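Local structure of aminotransferase class I and II (Anaerococcus prevotii, 4EMY) at residues P187-S195 with I351-F360. The protein probably transfers amino groups between substrates as a pyridoxal-phosphate-dependent aminotransferase of the class I family, working as a homodimer. Residues are numbered along the deposited sequence; the frame is centred on the assembly and turned at random.
Sequences PGNNPTGYS and IPYFGGFFTF. With PLP (pyridoxal-5'-phosphate), chain E.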
# COMPACT_ATOMS: atom_id res chain seq x y z
N PRO A 187 -23.87 -0.69 -1.27
CA PRO A 187 -24.72 0.36 -1.82
C PRO A 187 -23.91 1.58 -2.24
O PRO A 187 -22.75 1.71 -1.86
CB PRO A 187 -25.63 0.69 -0.64
CG PRO A 187 -24.79 0.44 0.56
CD PRO A 187 -23.87 -0.69 0.20
N GLY A 188 -24.53 2.46 -3.02
CA GLY A 188 -23.90 3.71 -3.44
C GLY A 188 -22.90 3.52 -4.55
O GLY A 188 -21.80 4.07 -4.51
N ASN A 189 -23.30 2.74 -5.55
CA ASN A 189 -22.49 2.38 -6.72
C ASN A 189 -21.88 3.56 -7.45
O ASN A 189 -22.58 4.43 -7.94
CB ASN A 189 -23.34 1.57 -7.71
CG ASN A 189 -22.58 1.19 -8.97
OD1 ASN A 189 -22.69 1.85 -10.00
ND2 ASN A 189 -21.79 0.13 -8.88
N ASN A 190 -20.56 3.58 -7.52
CA ASN A 190 -19.84 4.47 -8.42
C ASN A 190 -19.72 3.72 -9.77
O ASN A 190 -19.11 2.64 -9.82
CB ASN A 190 -18.48 4.80 -7.80
CG ASN A 190 -17.51 5.41 -8.78
OD1 ASN A 190 -17.88 6.19 -9.65
ND2 ASN A 190 -16.24 5.08 -8.62
N PRO A 191 -20.26 4.29 -10.87
CA PRO A 191 -20.78 5.64 -11.15
C PRO A 191 -22.28 5.92 -10.92
O PRO A 191 -22.65 7.09 -10.71
CB PRO A 191 -20.50 5.80 -12.65
CG PRO A 191 -20.50 4.41 -13.20
CD PRO A 191 -20.28 3.44 -12.08
N THR A 192 -23.11 4.89 -10.94
CA THR A 192 -24.56 5.05 -11.11
C THR A 192 -25.30 5.72 -9.95
O THR A 192 -26.23 6.50 -10.17
CB THR A 192 -25.25 3.72 -11.41
OG1 THR A 192 -25.16 2.87 -10.26
CG2 THR A 192 -24.57 3.04 -12.58
N GLY A 193 -24.89 5.41 -8.72
CA GLY A 193 -25.59 5.89 -7.52
C GLY A 193 -26.65 4.90 -7.07
O GLY A 193 -27.40 5.17 -6.13
N TYR A 194 -26.71 3.76 -7.74
CA TYR A 194 -27.70 2.73 -7.46
C TYR A 194 -27.35 1.89 -6.26
O TYR A 194 -26.18 1.65 -5.98
CB TYR A 194 -27.86 1.82 -8.68
CG TYR A 194 -29.00 0.84 -8.56
CD1 TYR A 194 -30.32 1.28 -8.62
CD2 TYR A 194 -28.77 -0.51 -8.37
CE1 TYR A 194 -31.38 0.40 -8.50
CE2 TYR A 194 -29.82 -1.41 -8.25
CZ TYR A 194 -31.13 -0.94 -8.32
OH TYR A 194 -32.19 -1.82 -8.21
N SER A 195 -28.37 1.42 -5.54
CA SER A 195 -28.20 0.40 -4.52
C SER A 195 -29.14 -0.77 -4.82
O SER A 195 -30.33 -0.56 -5.06
CB SER A 195 -28.49 0.96 -3.13
OG SER A 195 -27.68 2.09 -2.83
N ILE A 351 -30.41 7.40 -13.79
CA ILE A 351 -30.45 6.15 -13.05
C ILE A 351 -30.89 6.48 -11.63
O ILE A 351 -30.34 7.38 -11.02
CB ILE A 351 -29.08 5.45 -13.07
CG1 ILE A 351 -28.70 5.09 -14.51
CG2 ILE A 351 -29.09 4.22 -12.17
CD1 ILE A 351 -27.31 4.54 -14.68
N PRO A 352 -31.91 5.77 -11.11
CA PRO A 352 -32.42 6.09 -9.78
C PRO A 352 -31.30 6.12 -8.76
O PRO A 352 -30.54 5.15 -8.65
CB PRO A 352 -33.41 4.96 -9.49
CG PRO A 352 -33.32 4.01 -10.63
CD PRO A 352 -32.73 4.75 -11.78
N TYR A 353 -31.19 7.23 -8.03
CA TYR A 353 -30.17 7.43 -7.00
C TYR A 353 -30.62 6.87 -5.65
O TYR A 353 -31.70 7.21 -5.15
CB TYR A 353 -29.81 8.91 -6.88
CG TYR A 353 -28.81 9.24 -5.78
CD1 TYR A 353 -29.24 9.58 -4.49
CD2 TYR A 353 -27.44 9.21 -6.03
CE1 TYR A 353 -28.33 9.86 -3.49
CE2 TYR A 353 -26.52 9.50 -5.03
CZ TYR A 353 -26.97 9.83 -3.76
OH TYR A 353 -26.06 10.12 -2.76
N PHE A 354 -29.78 6.04 -5.05
CA PHE A 354 -30.07 5.49 -3.73
C PHE A 354 -29.02 5.91 -2.70
O PHE A 354 -29.35 6.09 -1.53
CB PHE A 354 -30.23 3.97 -3.79
CG PHE A 354 -31.53 3.53 -4.40
CD1 PHE A 354 -32.65 3.33 -3.60
CD2 PHE A 354 -31.64 3.33 -5.77
CE1 PHE A 354 -33.86 2.93 -4.15
CE2 PHE A 354 -32.85 2.93 -6.33
CZ PHE A 354 -33.95 2.73 -5.52
N GLY A 355 -27.78 6.05 -3.16
CA GLY A 355 -26.68 6.57 -2.34
C GLY A 355 -25.43 6.79 -3.17
O GLY A 355 -25.40 6.44 -4.35
N GLY A 356 -24.40 7.39 -2.58
CA GLY A 356 -23.13 7.55 -3.28
C GLY A 356 -22.70 8.98 -3.52
O GLY A 356 -23.33 9.93 -3.04
N PHE A 357 -21.61 9.13 -4.28
CA PHE A 357 -21.00 10.43 -4.55
C PHE A 357 -21.40 10.98 -5.92
O PHE A 357 -21.09 12.13 -6.25
CB PHE A 357 -19.47 10.34 -4.49
CG PHE A 357 -18.88 10.61 -3.13
CD1 PHE A 357 -19.62 10.39 -1.96
CD2 PHE A 357 -17.58 11.07 -3.01
CE1 PHE A 357 -19.07 10.64 -0.71
CE2 PHE A 357 -17.02 11.32 -1.76
CZ PHE A 357 -17.77 11.09 -0.61
N PHE A 358 -22.08 10.16 -6.70
CA PHE A 358 -22.34 10.48 -8.09
C PHE A 358 -23.77 10.16 -8.46
O PHE A 358 -24.33 9.18 -7.97
CB PHE A 358 -21.42 9.68 -9.02
CG PHE A 358 -19.98 9.65 -8.58
CD1 PHE A 358 -19.51 8.60 -7.80
CD2 PHE A 358 -19.10 10.65 -8.97
CE1 PHE A 358 -18.18 8.55 -7.40
CE2 PHE A 358 -17.77 10.61 -8.56
CZ PHE A 358 -17.31 9.56 -7.78
N THR A 359 -24.35 11.00 -9.32
CA THR A 359 -25.61 10.72 -10.00
C THR A 359 -25.26 10.47 -11.46
O THR A 359 -24.28 11.01 -11.96
CB THR A 359 -26.59 11.90 -9.94
OG1 THR A 359 -25.94 13.08 -10.44
CG2 THR A 359 -27.07 12.14 -8.52
N PHE A 360 -26.06 9.66 -12.15
CA PHE A 360 -25.69 9.26 -13.50
C PHE A 360 -26.77 9.50 -14.54
O PHE A 360 -27.92 9.07 -14.38
CB PHE A 360 -25.27 7.79 -13.52
CG PHE A 360 -24.42 7.41 -14.69
CD1 PHE A 360 -25.00 6.86 -15.84
CD2 PHE A 360 -23.04 7.58 -14.65
CE1 PHE A 360 -24.21 6.50 -16.92
CE2 PHE A 360 -22.25 7.21 -15.73
CZ PHE A 360 -22.84 6.67 -16.87
N1 PLP E . -14.27 1.57 -4.43
C2 PLP E . -15.05 2.42 -5.19
C2A PLP E . -16.30 1.90 -5.84
C3 PLP E . -14.71 3.76 -5.35
O3 PLP E . -15.48 4.58 -6.10
C4 PLP E . -13.56 4.26 -4.77
C4A PLP E . -12.87 5.37 -5.52
O4A PLP E . -13.03 6.55 -5.20
C5 PLP E . -12.78 3.41 -3.99
C6 PLP E . -13.13 2.06 -3.83
C5A PLP E . -11.51 3.96 -3.36
O4P PLP E . -11.23 3.40 -2.09
P PLP E . -9.87 3.86 -1.39
O1P PLP E . -8.79 2.97 -1.93
O2P PLP E . -10.06 3.74 0.11
O3P PLP E . -9.54 5.29 -1.74
O HOH W 1 -21.06 6.80 -5.60
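Phe354 and Gly355 both give their backbone N-H to the carbonyl oxygen of Gly193, a worked example of one acceptor tying two loops together in the class I (fold-type I) aminotransferase fold. The bonds are nearly straight, Phe354 N lying 2.8 Å and Gly355 N 3.1 Å from Gly193 O, and they arrive from opposite faces of the carbonyl plane. At one end of the contact the Tyr194 and Phe354 side chains run alongside each other, pointing the same way; Tyr194 CE1 meets Phe354 CE2 at 3.6 Å with the ring planes almost perpendicular, while the hydroxyl of Tyr194 bonds to Glu200. At the other, Asn190 sends ND2 to PLP O3 at 2.7 Å; with CG anti to the backbone N (chi1 165°), its OD1 lies 3.3 Å from Phe358 CE1 and also accepts from Arg388, which makes a cation-pi contact with the Phe358 ring. Pro191, joined to Asn190 by a cis peptide, sets CB against Phe360, and Thr192 packs CG2 on Ile351 CD1. Behind this shell, Thr192 OG1 gives to Asn189 OD1 and accepts from Tyr194 N at 3.1 Å, the latter bond making an ST turn. A valine in its place would probably leave Asn189 OD1 without its hydroxyl donor and Tyr194 N without this acceptor, loosening the turn that presents Gly193 O. The preceding Asx motif rests on Thr192 N, 3.2 Å from Asn189 OD1, which Thr192 OG1 reaches at 2.7 Å from the opposite face of the amide.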